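Local structure of phosphatidylinositol-specific phospholipase C (Listeria monocytogenes, 2PLC) at residues A[127-137]-A[165-173]; A[227-238]-A[257-267]. The protein is a bacterial member of the phosphatidylinositol-specific phospholipase C family, whose X domain belongs to the TIM-barrel clan of parallel strands wrapped by helices. All coordinates share one frame; numbering follows the deposited sequence.

Contact 1: A[127-137]-A[165-173]; sequences KDYFYTTPRTD and VINSRKFGM
Thr133 and Lys170 form the central hydrogen-bonded pair of a short antiparallel strand pairing, strand 132-134 lying along the second arm of a beta hairpin that reverses through a type II' turn from Ile166 to Arg169. Backbone bonds run both ways between them, Lys170 N to Thr133 O (2.7 Å) and Thr133 N to Lys170 O (3.1 Å), while Gly172 N to Tyr131 O and Arg135 N to Ser168 O continue the pairing at its ends. Thr132 OG1 adds a weak bond to Lys170 O.

Packing centres on Phe171. Phe130 CB lies 3.7 Å from Phe171 CD2, Lys127 CB meets the ring edge, and the polar Thr132 OG1 sits over one face, offset toward the rim; Ile123 of helix 114-125 touches both phenylalanines.

Bends at chi2 (-59°) and chi3 (-75°) fold Arg169 back, laying its guanidinium over the peptide carbon of Thr133, with NH1 3.4 Å from Pro134 CG. The poorly ordered Arg135 rests CD on Val165 CG1 (3.5 Å) and NE donates weakly to Asn167 O, both partners at the guanidinium edge. Lys170 runs alongside Thr133, its CE 3.4 Å from OG1, then bends at chi3 (67°) to hydrogen-bond Asp137 O through NZ (2.9 Å).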
loop_
_atom_site.group_PDB
_atom_site.type_symbol
_atom_site.label_atom_id
_atom_site.label_comp_id
_atom_site.label_asym_id
_atom_site.label_seq_id
_atom_site.Cartn_x
_atom_site.Cartn_y
_atom_site.Cartn_z
ATOM N N LYS A 127 -15.057 -2.658 -11.891
ATOM C CA LYS A 127 -15.835 -2.033 -10.822
ATOM C C LYS A 127 -16.382 -2.976 -9.743
ATOM O O LYS A 127 -16.553 -2.568 -8.592
ATOM C CB LYS A 127 -16.956 -1.165 -11.401
ATOM C CG LYS A 127 -17.995 -1.914 -12.201
ATOM C CD LYS A 127 -19.009 -0.942 -12.783
ATOM C CE LYS A 127 -20.155 -1.681 -13.447
ATOM N NZ LYS A 127 -20.893 -2.542 -12.476
ATOM N N ASP A 128 -16.624 -4.235 -10.093
ATOM C CA ASP A 128 -17.130 -5.197 -9.116
ATOM C C ASP A 128 -16.074 -5.565 -8.076
ATOM O O ASP A 128 -16.388 -6.199 -7.066
ATOM C CB ASP A 128 -17.646 -6.464 -9.808
ATOM C CG ASP A 128 -18.944 -6.233 -10.565
ATOM O OD1 ASP A 128 -19.761 -5.392 -10.128
ATOM O OD2 ASP A 128 -19.152 -6.904 -11.597
ATOM N N TYR A 129 -14.826 -5.171 -8.330
ATOM C CA TYR A 129 -13.723 -5.457 -7.415
ATOM C C TYR A 129 -13.274 -4.217 -6.652
ATOM O O TYR A 129 -12.268 -4.246 -5.944
ATOM C CB TYR A 129 -12.538 -6.069 -8.164
ATOM C CG TYR A 129 -12.803 -7.460 -8.691
ATOM C CD1 TYR A 129 -12.603 -8.578 -7.883
ATOM C CD2 TYR A 129 -13.252 -7.658 -9.998
ATOM C CE1 TYR A 129 -12.844 -9.864 -8.361
ATOM C CE2 TYR A 129 -13.498 -8.941 -10.488
ATOM C CZ TYR A 129 -13.289 -10.039 -9.663
ATOM O OH TYR A 129 -13.500 -11.310 -10.148
ATOM N N PHE A 130 -14.026 -3.130 -6.793
ATOM C CA PHE A 130 -13.701 -1.887 -6.104
ATOM C C PHE A 130 -14.724 -1.493 -5.045
ATOM O O PHE A 130 -15.932 -1.569 -5.283
ATOM C CB PHE A 130 -13.549 -0.740 -7.113
ATOM C CG PHE A 130 -12.211 -0.702 -7.783
ATOM C CD1 PHE A 130 -11.957 -1.483 -8.904
ATOM C CD2 PHE A 130 -11.187 0.084 -7.265
ATOM C CE1 PHE A 130 -10.700 -1.488 -9.500
ATOM C CE2 PHE A 130 -9.928 0.087 -7.852
ATOM C CZ PHE A 130 -9.684 -0.703 -8.974
ATOM N N TYR A 131 -14.237 -1.117 -3.863
ATOM C CA TYR A 131 -15.118 -0.662 -2.796
ATOM C C TYR A 131 -15.602 0.699 -3.261
ATOM O O TYR A 131 -14.802 1.608 -3.496
ATOM C CB TYR A 131 -14.372 -0.508 -1.475
ATOM C CG TYR A 131 -15.150 0.270 -0.427
ATOM C CD1 TYR A 131 -16.226 -0.304 0.246
ATOM C CD2 TYR A 131 -14.793 1.577 -0.101
ATOM C CE1 TYR A 131 -16.926 0.409 1.220
ATOM C CE2 TYR A 131 -15.480 2.292 0.864
ATOM C CZ TYR A 131 -16.542 1.705 1.522
ATOM O OH TYR A 131 -17.203 2.419 2.495
ATOM N N THR A 132 -16.913 0.852 -3.351
ATOM C CA THR A 132 -17.466 2.098 -3.828
ATOM C C THR A 132 -18.654 2.585 -3.002
ATOM O O THR A 132 -19.376 1.790 -2.406
ATOM C CB THR A 132 -17.844 1.941 -5.312
ATOM O OG1 THR A 132 -18.126 3.225 -5.871
ATOM C CG2 THR A 132 -19.048 1.014 -5.476
ATOM N N THR A 133 -18.805 3.905 -2.931
ATOM C CA THR A 133 -19.896 4.544 -2.193
ATOM C C THR A 133 -20.521 5.623 -3.082
ATOM O O THR A 133 -19.936 6.007 -4.094
ATOM C CB THR A 133 -19.390 5.215 -0.889
ATOM O OG1 THR A 133 -18.442 6.243 -1.210
ATOM C CG2 THR A 133 -18.752 4.191 0.039
ATOM N N PRO A 134 -21.725 6.115 -2.727
ATOM C CA PRO A 134 -22.404 7.153 -3.514
ATOM C C PRO A 134 -21.595 8.445 -3.606
ATOM O O PRO A 134 -20.862 8.790 -2.680
ATOM C CB PRO A 134 -23.698 7.378 -2.734
ATOM C CG PRO A 134 -23.962 6.035 -2.127
ATOM C CD PRO A 134 -22.595 5.644 -1.633
ATOM N N ARG A 135 -21.726 9.148 -4.728
ATOM C CA ARG A 135 -21.011 10.405 -4.937
ATOM C C ARG A 135 -21.464 11.472 -3.941
ATOM O O ARG A 135 -20.671 12.319 -3.522
ATOM C CB ARG A 135 -21.197 10.894 -6.378
ATOM C CG ARG A 135 -20.811 12.353 -6.605
ATOM C CD ARG A 135 -20.563 12.661 -8.075
ATOM N NE ARG A 135 -21.603 12.129 -8.952
ATOM C CZ ARG A 135 -22.804 12.676 -9.122
ATOM N NH1 ARG A 135 -23.136 13.786 -8.471
ATOM N NH2 ARG A 135 -23.673 12.116 -9.953
ATOM N N THR A 136 -22.738 11.409 -3.558
ATOM C CA THR A 136 -23.323 12.347 -2.602
ATOM C C THR A 136 -23.141 11.824 -1.175
ATOM O O THR A 136 -24.116 11.584 -0.457
ATOM C CB THR A 136 -24.831 12.559 -2.883
ATOM O OG1 THR A 136 -25.521 11.306 -2.782
ATOM C CG2 THR A 136 -25.039 13.140 -4.277
ATOM N N ASP A 137 -21.882 11.655 -0.774
ATOM C CA ASP A 137 -21.546 11.148 0.553
ATOM C C ASP A 137 -20.122 11.551 0.916
ATOM O O ASP A 137 -19.163 11.032 0.349
ATOM C CB ASP A 137 -21.676 9.622 0.573
ATOM C CG ASP A 137 -21.323 9.022 1.917
ATOM O OD1 ASP A 137 -21.809 9.532 2.951
ATOM O OD2 ASP A 137 -20.558 8.036 1.938
ATOM N N VAL A 165 -14.343 9.549 -9.255
ATOM C CA VAL A 165 -15.788 9.438 -9.385
ATOM C C VAL A 165 -16.151 8.986 -10.798
ATOM O O VAL A 165 -15.805 9.645 -11.781
ATOM C CB VAL A 165 -16.497 10.783 -9.087
ATOM C CG1 VAL A 165 -17.999 10.607 -9.165
ATOM C CG2 VAL A 165 -16.100 11.307 -7.712
ATOM N N ILE A 166 -16.797 7.830 -10.892
ATOM C CA ILE A 166 -17.230 7.291 -12.176
ATOM C C ILE A 166 -18.739 7.112 -12.067
ATOM O O ILE A 166 -19.224 6.252 -11.323
ATOM C CB ILE A 166 -16.541 5.936 -12.513
ATOM C CG1 ILE A 166 -15.016 6.089 -12.471
ATOM C CG2 ILE A 166 -16.954 5.463 -13.907
ATOM C CD1 ILE A 166 -14.260 4.805 -12.742
ATOM N N ASN A 167 -19.465 7.957 -12.800
ATOM C CA ASN A 167 -20.928 7.981 -12.811
ATOM C C ASN A 167 -21.438 8.578 -11.508
ATOM O O ASN A 167 -21.175 9.742 -11.211
ATOM C CB ASN A 167 -21.515 6.583 -13.044
ATOM C CG ASN A 167 -21.428 6.152 -14.493
ATOM O OD1 ASN A 167 -22.255 6.543 -15.317
ATOM N ND2 ASN A 167 -20.417 5.352 -14.815
ATOM N N SER A 168 -22.162 7.787 -10.729
ATOM C CA SER A 168 -22.683 8.263 -9.456
ATOM C C SER A 168 -21.989 7.553 -8.304
ATOM O O SER A 168 -22.438 7.621 -7.159
ATOM C CB SER A 168 -24.194 8.040 -9.384
ATOM O OG SER A 168 -24.864 8.830 -10.351
ATOM N N ARG A 169 -20.887 6.878 -8.619
ATOM C CA ARG A 169 -20.126 6.140 -7.621
ATOM C C ARG A 169 -18.741 6.735 -7.385
ATOM O O ARG A 169 -18.059 7.155 -8.326
ATOM C CB ARG A 169 -19.996 4.667 -8.028
ATOM C CG ARG A 169 -21.321 3.955 -8.238
ATOM C CD ARG A 169 -22.186 3.974 -6.983
ATOM N NE ARG A 169 -21.728 3.032 -5.962
ATOM C CZ ARG A 169 -22.304 2.876 -4.771
ATOM N NH1 ARG A 169 -23.364 3.601 -4.438
ATOM N NH2 ARG A 169 -21.832 1.979 -3.917
ATOM N N LYS A 170 -18.358 6.794 -6.112
ATOM C CA LYS A 170 -17.059 7.307 -5.693
ATOM C C LYS A 170 -16.200 6.089 -5.368
ATOM O O LYS A 170 -16.475 5.362 -4.411
ATOM C CB LYS A 170 -17.211 8.196 -4.456
ATOM C CG LYS A 170 -15.930 8.897 -4.028
ATOM C CD LYS A 170 -16.162 9.839 -2.851
ATOM C CE LYS A 170 -16.536 9.084 -1.585
ATOM N NZ LYS A 170 -16.596 9.988 -0.400
ATOM N N PHE A 171 -15.189 5.855 -6.199
ATOM C CA PHE A 171 -14.286 4.718 -6.042
ATOM C C PHE A 171 -13.213 4.932 -4.985
ATOM O O PHE A 171 -12.199 5.585 -5.229
ATOM C CB PHE A 171 -13.655 4.358 -7.391
ATOM C CG PHE A 171 -14.618 3.717 -8.350
ATOM C CD1 PHE A 171 -15.725 4.418 -8.822
ATOM C CD2 PHE A 171 -14.439 2.398 -8.754
ATOM C CE1 PHE A 171 -16.640 3.813 -9.681
ATOM C CE2 PHE A 171 -15.347 1.783 -9.612
ATOM C CZ PHE A 171 -16.450 2.490 -10.076
ATOM N N GLY A 172 -13.443 4.352 -3.812
ATOM C CA GLY A 172 -12.500 4.495 -2.722
ATOM C C GLY A 172 -12.453 5.909 -2.180
ATOM O O GLY A 172 -13.488 6.561 -2.021
ATOM N N MET A 173 -11.241 6.392 -1.920
ATOM C CA MET A 173 -11.034 7.732 -1.383
ATOM C C MET A 173 -9.735 8.373 -1.870
ATOM O O MET A 173 -8.943 7.757 -2.581
ATOM C CB MET A 173 -11.073 7.694 0.155
ATOM C CG MET A 173 -10.349 6.498 0.767
ATOM S SD MET A 173 -10.598 6.273 2.544
ATOM C CE MET A 173 -12.247 5.581 2.591
#

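Contact 2: A[227-238]-A[257-267]; sequences RQYAAALNNKVE and MDFPEKQTIKN
The loop after barrel strand 253-257 and the start of the last helix pack on helix 226-246, with Phe259 and Asn234 carrying much of the contact. The strand runs out at Met257, a short loop follows, and the axes of 262-267 and 227-238 diverge by 33°.

At one end Arg227 covers a face of Phe259. Bends at chi2 and chi3 fold the arginine so that its guanidinium lies nearly flat on the ring, planes 17° apart and centres 4.0 Å apart. The cation-pi contact is off-centre, because CD occupies the position over the middle of the ring as a CH-pi partner. Ala230 CB meets the ring edge and also presses on Asp258 O at 3.4 Å.

Next along the helix, the amide of Asn234 holds the backbone of Asp258 once directly and once through a water. ND2 donates in its own plane to Asp258 O (3.0 Å), and OD1 accepts from water 1, which in turn takes the hydrogen of Asp258 N at 2.8 Å. With both amide atoms engaged, the rotation of the group is fixed. Asp258 itself turns OD1 to His25.

Water 2 carries the network onward: it accepts from Asn234 ND2 and from Glu261 N (3.0 Å), and donates to Thr264 OG1 (2.9 Å). That hydroxyl passes its own hydrogen to Glu238 OE1 (3.0 Å), meeting it from above the carboxylate plane. Glu238 spans the gap because its chain is extended, CG trans to the backbone N (chi1 -173°), and its OE2 takes a weak bond from Asn267 ND2 (2.8 Å). The carboxylate is thus shared by a hydroxyl and, weakly, an amide. Such a helix-strand-helix succession, with neighbouring helices packed outside a parallel strand, is typical of the alpha/beta TIM-barrel fold.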
loop_
_atom_site.group_PDB
_atom_site.type_symbol
_atom_site.label_atom_id
_atom_site.label_comp_id
_atom_site.label_asym_id
_atom_site.label_seq_id
_atom_site.Cartn_x
_atom_site.Cartn_y
_atom_site.Cartn_z
ATOM N N ARG A 227 17.948 -0.347 -0.733
ATOM C CA ARG A 227 18.373 -1.661 -0.263
ATOM C C ARG A 227 19.130 -1.561 1.064
ATOM O O ARG A 227 18.941 -2.387 1.953
ATOM C CB ARG A 227 19.241 -2.344 -1.324
ATOM C CG ARG A 227 19.915 -3.627 -0.869
ATOM C CD ARG A 227 19.037 -4.842 -1.063
ATOM N NE ARG A 227 18.962 -5.246 -2.466
ATOM C CZ ARG A 227 18.529 -6.436 -2.882
ATOM N NH1 ARG A 227 18.130 -7.350 -2.000
ATOM N NH2 ARG A 227 18.477 -6.707 -4.182
ATOM N N GLN A 228 19.974 -0.542 1.196
ATOM C CA GLN A 228 20.743 -0.343 2.421
ATOM C C GLN A 228 19.857 0.046 3.603
ATOM O O GLN A 228 19.999 -0.510 4.691
ATOM C CB GLN A 228 21.831 0.700 2.209
ATOM C CG GLN A 228 22.930 0.232 1.277
ATOM C CD GLN A 228 23.941 1.316 1.004
ATOM O OE1 GLN A 228 23.629 2.325 0.372
ATOM N NE2 GLN A 228 25.159 1.125 1.494
ATOM N N TYR A 229 18.931 0.976 3.383
ATOM C CA TYR A 229 18.013 1.412 4.434
ATOM C C TYR A 229 17.182 0.248 4.968
ATOM O O TYR A 229 17.019 0.101 6.182
ATOM C CB TYR A 229 17.054 2.477 3.907
ATOM C CG TYR A 229 17.521 3.902 4.073
ATOM C CD1 TYR A 229 17.493 4.523 5.324
ATOM C CD2 TYR A 229 17.959 4.648 2.975
ATOM C CE1 TYR A 229 17.885 5.849 5.480
ATOM C CE2 TYR A 229 18.357 5.980 3.124
ATOM C CZ TYR A 229 18.314 6.572 4.381
ATOM O OH TYR A 229 18.701 7.888 4.540
ATOM N N ALA A 230 16.647 -0.559 4.051
ATOM C CA ALA A 230 15.811 -1.705 4.394
ATOM C C ALA A 230 16.571 -2.740 5.206
ATOM O O ALA A 230 16.026 -3.321 6.145
ATOM C CB ALA A 230 15.241 -2.339 3.128
ATOM N N ALA A 231 17.831 -2.959 4.842
ATOM C CA ALA A 231 18.681 -3.915 5.545
ATOM C C ALA A 231 18.909 -3.480 6.994
ATOM O O ALA A 231 19.048 -4.313 7.888
ATOM C CB ALA A 231 20.000 -4.065 4.825
ATOM N N ALA A 232 18.923 -2.171 7.227
ATOM C CA ALA A 232 19.118 -1.649 8.574
ATOM C C ALA A 232 17.819 -1.579 9.366
ATOM O O ALA A 232 17.770 -2.012 10.516
ATOM C CB ALA A 232 19.747 -0.264 8.511
ATOM N N LEU A 233 16.761 -1.108 8.705
ATOM C CA LEU A 233 15.457 -0.893 9.321
ATOM C C LEU A 233 14.424 -2.001 9.493
ATOM O O LEU A 233 13.788 -2.080 10.550
ATOM C CB LEU A 233 14.784 0.303 8.654
ATOM C CG LEU A 233 15.468 1.639 8.926
ATOM C CD1 LEU A 233 15.051 2.681 7.910
ATOM C CD2 LEU A 233 15.148 2.080 10.333
ATOM N N ASN A 234 14.211 -2.823 8.468
ATOM C CA ASN A 234 13.202 -3.882 8.546
ATOM C C ASN A 234 13.312 -4.769 9.777
ATOM O O ASN A 234 12.305 -5.085 10.406
ATOM C CB ASN A 234 13.199 -4.739 7.278
ATOM C CG ASN A 234 12.698 -3.982 6.061
ATOM O OD1 ASN A 234 12.254 -2.841 6.162
ATOM N ND2 ASN A 234 12.768 -4.622 4.900
ATOM N N ASN A 235 14.535 -5.145 10.137
ATOM C CA ASN A 235 14.768 -5.988 11.304
ATOM C C ASN A 235 14.454 -5.262 12.610
ATOM O O ASN A 235 13.871 -5.839 13.531
ATOM C CB ASN A 235 16.213 -6.478 11.320
ATOM C CG ASN A 235 16.310 -7.970 11.142
ATOM O OD1 ASN A 235 16.593 -8.697 12.094
ATOM N ND2 ASN A 235 16.047 -8.443 9.924
ATOM N N LYS A 236 14.850 -3.993 12.684
ATOM C CA LYS A 236 14.606 -3.187 13.868
ATOM C C LYS A 236 13.108 -3.048 14.075
ATOM O O LYS A 236 12.616 -3.187 15.194
ATOM C CB LYS A 236 15.259 -1.814 13.727
ATOM C CG LYS A 236 16.769 -1.867 13.757
ATOM C CD LYS A 236 17.401 -0.510 13.451
ATOM C CE LYS A 236 17.116 0.506 14.536
ATOM N NZ LYS A 236 17.605 0.031 15.859
ATOM N N VAL A 237 12.388 -2.801 12.981
ATOM C CA VAL A 237 10.937 -2.655 13.034
ATOM C C VAL A 237 10.275 -3.989 13.383
ATOM O O VAL A 237 9.286 -4.029 14.109
ATOM C CB VAL A 237 10.383 -2.115 11.694
ATOM C CG1 VAL A 237 8.858 -2.118 11.705
ATOM C CG2 VAL A 237 10.901 -0.704 11.452
ATOM N N GLU A 238 10.839 -5.081 12.885
ATOM C CA GLU A 238 10.304 -6.408 13.159
ATOM C C GLU A 238 10.359 -6.747 14.652
ATOM O O GLU A 238 9.404 -7.298 15.203
ATOM C CB GLU A 238 11.070 -7.454 12.363
ATOM C CG GLU A 238 10.478 -8.845 12.449
ATOM C CD GLU A 238 11.277 -9.873 11.671
ATOM O OE1 GLU A 238 12.123 -9.490 10.828
ATOM O OE2 GLU A 238 11.054 -11.077 11.906
ATOM N N MET A 257 7.049 -1.129 3.385
ATOM C CA MET A 257 8.466 -1.440 3.237
ATOM C C MET A 257 9.054 -1.666 1.844
ATOM O O MET A 257 8.343 -1.902 0.858
ATOM C CB MET A 257 8.770 -2.709 4.048
ATOM C CG MET A 257 8.226 -2.719 5.461
ATOM S SD MET A 257 8.171 -4.364 6.160
ATOM C CE MET A 257 6.593 -4.948 5.510
ATOM N N ASP A 258 10.383 -1.592 1.806
ATOM C CA ASP A 258 11.190 -1.872 0.626
ATOM C C ASP A 258 11.822 -3.205 1.014
ATOM O O ASP A 258 12.131 -3.418 2.189
ATOM C CB ASP A 258 12.331 -0.869 0.463
ATOM C CG ASP A 258 11.892 0.439 -0.138
ATOM O OD1 ASP A 258 10.854 0.477 -0.835
ATOM O OD2 ASP A 258 12.613 1.436 0.074
ATOM N N PHE A 259 11.964 -4.108 0.045
ATOM C CA PHE A 259 12.575 -5.420 0.259
ATOM C C PHE A 259 12.128 -6.178 1.519
ATOM O O PHE A 259 12.960 -6.617 2.315
ATOM C CB PHE A 259 14.106 -5.287 0.270
ATOM C CG PHE A 259 14.679 -4.726 -0.997
ATOM C CD1 PHE A 259 14.828 -5.528 -2.119
ATOM C CD2 PHE A 259 15.106 -3.407 -1.057
ATOM C CE1 PHE A 259 15.400 -5.024 -3.284
ATOM C CE2 PHE A 259 15.677 -2.894 -2.210
ATOM C CZ PHE A 259 15.827 -3.703 -3.329
ATOM N N PRO A 260 10.812 -6.340 1.724
ATOM C CA PRO A 260 10.392 -7.065 2.924
ATOM C C PRO A 260 10.641 -8.558 2.803
ATOM O O PRO A 260 10.477 -9.136 1.731
ATOM C CB PRO A 260 8.897 -6.776 2.980
ATOM C CG PRO A 260 8.527 -6.689 1.523
ATOM C CD PRO A 260 9.646 -5.849 0.970
ATOM N N GLU A 261 11.071 -9.172 3.899
ATOM C CA GLU A 261 11.308 -10.610 3.928
ATOM C C GLU A 261 10.037 -11.330 4.367
ATOM O O GLU A 261 9.205 -10.762 5.078
ATOM C CB GLU A 261 12.454 -10.943 4.875
ATOM C CG GLU A 261 13.780 -10.404 4.403
ATOM C CD GLU A 261 14.929 -10.880 5.253
ATOM O OE1 GLU A 261 15.074 -10.383 6.395
ATOM O OE2 GLU A 261 15.684 -11.757 4.778
ATOM N N LYS A 262 9.887 -12.574 3.916
ATOM C CA LYS A 262 8.725 -13.406 4.241
ATOM C C LYS A 262 8.477 -13.452 5.748
ATOM O O LYS A 262 7.333 -13.425 6.199
ATOM C CB LYS A 262 8.952 -14.838 3.747
ATOM C CG LYS A 262 9.269 -14.993 2.268
ATOM C CD LYS A 262 8.014 -15.137 1.426
ATOM C CE LYS A 262 8.341 -15.651 0.027
ATOM N NZ LYS A 262 8.895 -17.036 0.055
ATOM N N GLN A 263 9.569 -13.529 6.506
ATOM C CA GLN A 263 9.560 -13.593 7.972
ATOM C C GLN A 263 8.946 -12.340 8.593
ATOM O O GLN A 263 8.072 -12.419 9.464
ATOM C CB GLN A 263 11.002 -13.745 8.472
ATOM C CG GLN A 263 11.175 -13.812 9.980
ATOM C CD GLN A 263 11.014 -15.216 10.525
ATOM O OE1 GLN A 263 9.929 -15.800 10.461
ATOM N NE2 GLN A 263 12.101 -15.770 11.063
ATOM N N THR A 264 9.430 -11.186 8.142
ATOM C CA THR A 264 8.967 -9.894 8.628
ATOM C C THR A 264 7.480 -9.701 8.347
ATOM O O THR A 264 6.746 -9.194 9.192
ATOM C CB THR A 264 9.751 -8.740 7.971
ATOM O OG1 THR A 264 11.154 -9.021 8.028
ATOM C CG2 THR A 264 9.482 -7.433 8.694
ATOM N N ILE A 265 7.048 -10.102 7.156
ATOM C CA ILE A 265 5.652 -9.975 6.758
ATOM C C ILE A 265 4.751 -10.810 7.672
ATOM O O ILE A 265 3.703 -10.337 8.120
ATOM C CB ILE A 265 5.458 -10.391 5.281
ATOM C CG1 ILE A 265 6.284 -9.476 4.372
ATOM C CG2 ILE A 265 3.982 -10.325 4.895
ATOM C CD1 ILE A 265 6.414 -9.968 2.937
ATOM N N LYS A 266 5.180 -12.033 7.974
ATOM C CA LYS A 266 4.412 -12.923 8.842
ATOM C C LYS A 266 4.264 -12.369 10.253
ATOM O O LYS A 266 3.187 -12.426 10.840
ATOM C CB LYS A 266 5.063 -14.309 8.922
ATOM C CG LYS A 266 4.784 -15.225 7.742
ATOM C CD LYS A 266 5.327 -16.621 8.009
ATOM C CE LYS A 266 5.041 -17.575 6.861
ATOM N NZ LYS A 266 5.569 -18.946 7.134
ATOM N N ASN A 267 5.355 -11.845 10.800
ATOM C CA ASN A 267 5.335 -11.296 12.148
ATOM C C ASN A 267 4.455 -10.067 12.289
ATOM O O ASN A 267 3.892 -9.827 13.356
ATOM C CB ASN A 267 6.759 -11.027 12.638
ATOM C CG ASN A 267 7.491 -12.303 12.993
ATOM O OD1 ASN A 267 6.870 -13.342 13.199
ATOM N ND2 ASN A 267 8.812 -12.232 13.076
HETATM O O HOH W 1 11.711 -0.933 4.181
HETATM O O HOH W 2 12.774 -7.741 5.945
#

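In the fold
From the N terminus the chain lays down strand 20-24, then strands 60-65 and 101-107 of the mixed sheet and helix 114-125, before entering contact 1. This closes the loop 138-164, which contains strand 152-157, and ties the segment after that helix to the hairpin 164-174, whose second strand also pairs with strand 152-157. The later strands 180-183, 212-216 and 253-257 complete the parallel sheet with 20-24. Contact 2 closes the shorter loop 239-256, holding the rest of helix 226-246 and most of strand 253-257, and ties that helix to the C-terminal one. The contacts follow in series, neither enclosing nor crossing the other, and lie on opposite sides of the chain's centre; the centres of contact 1 and contact 2 are about 34 Å apart.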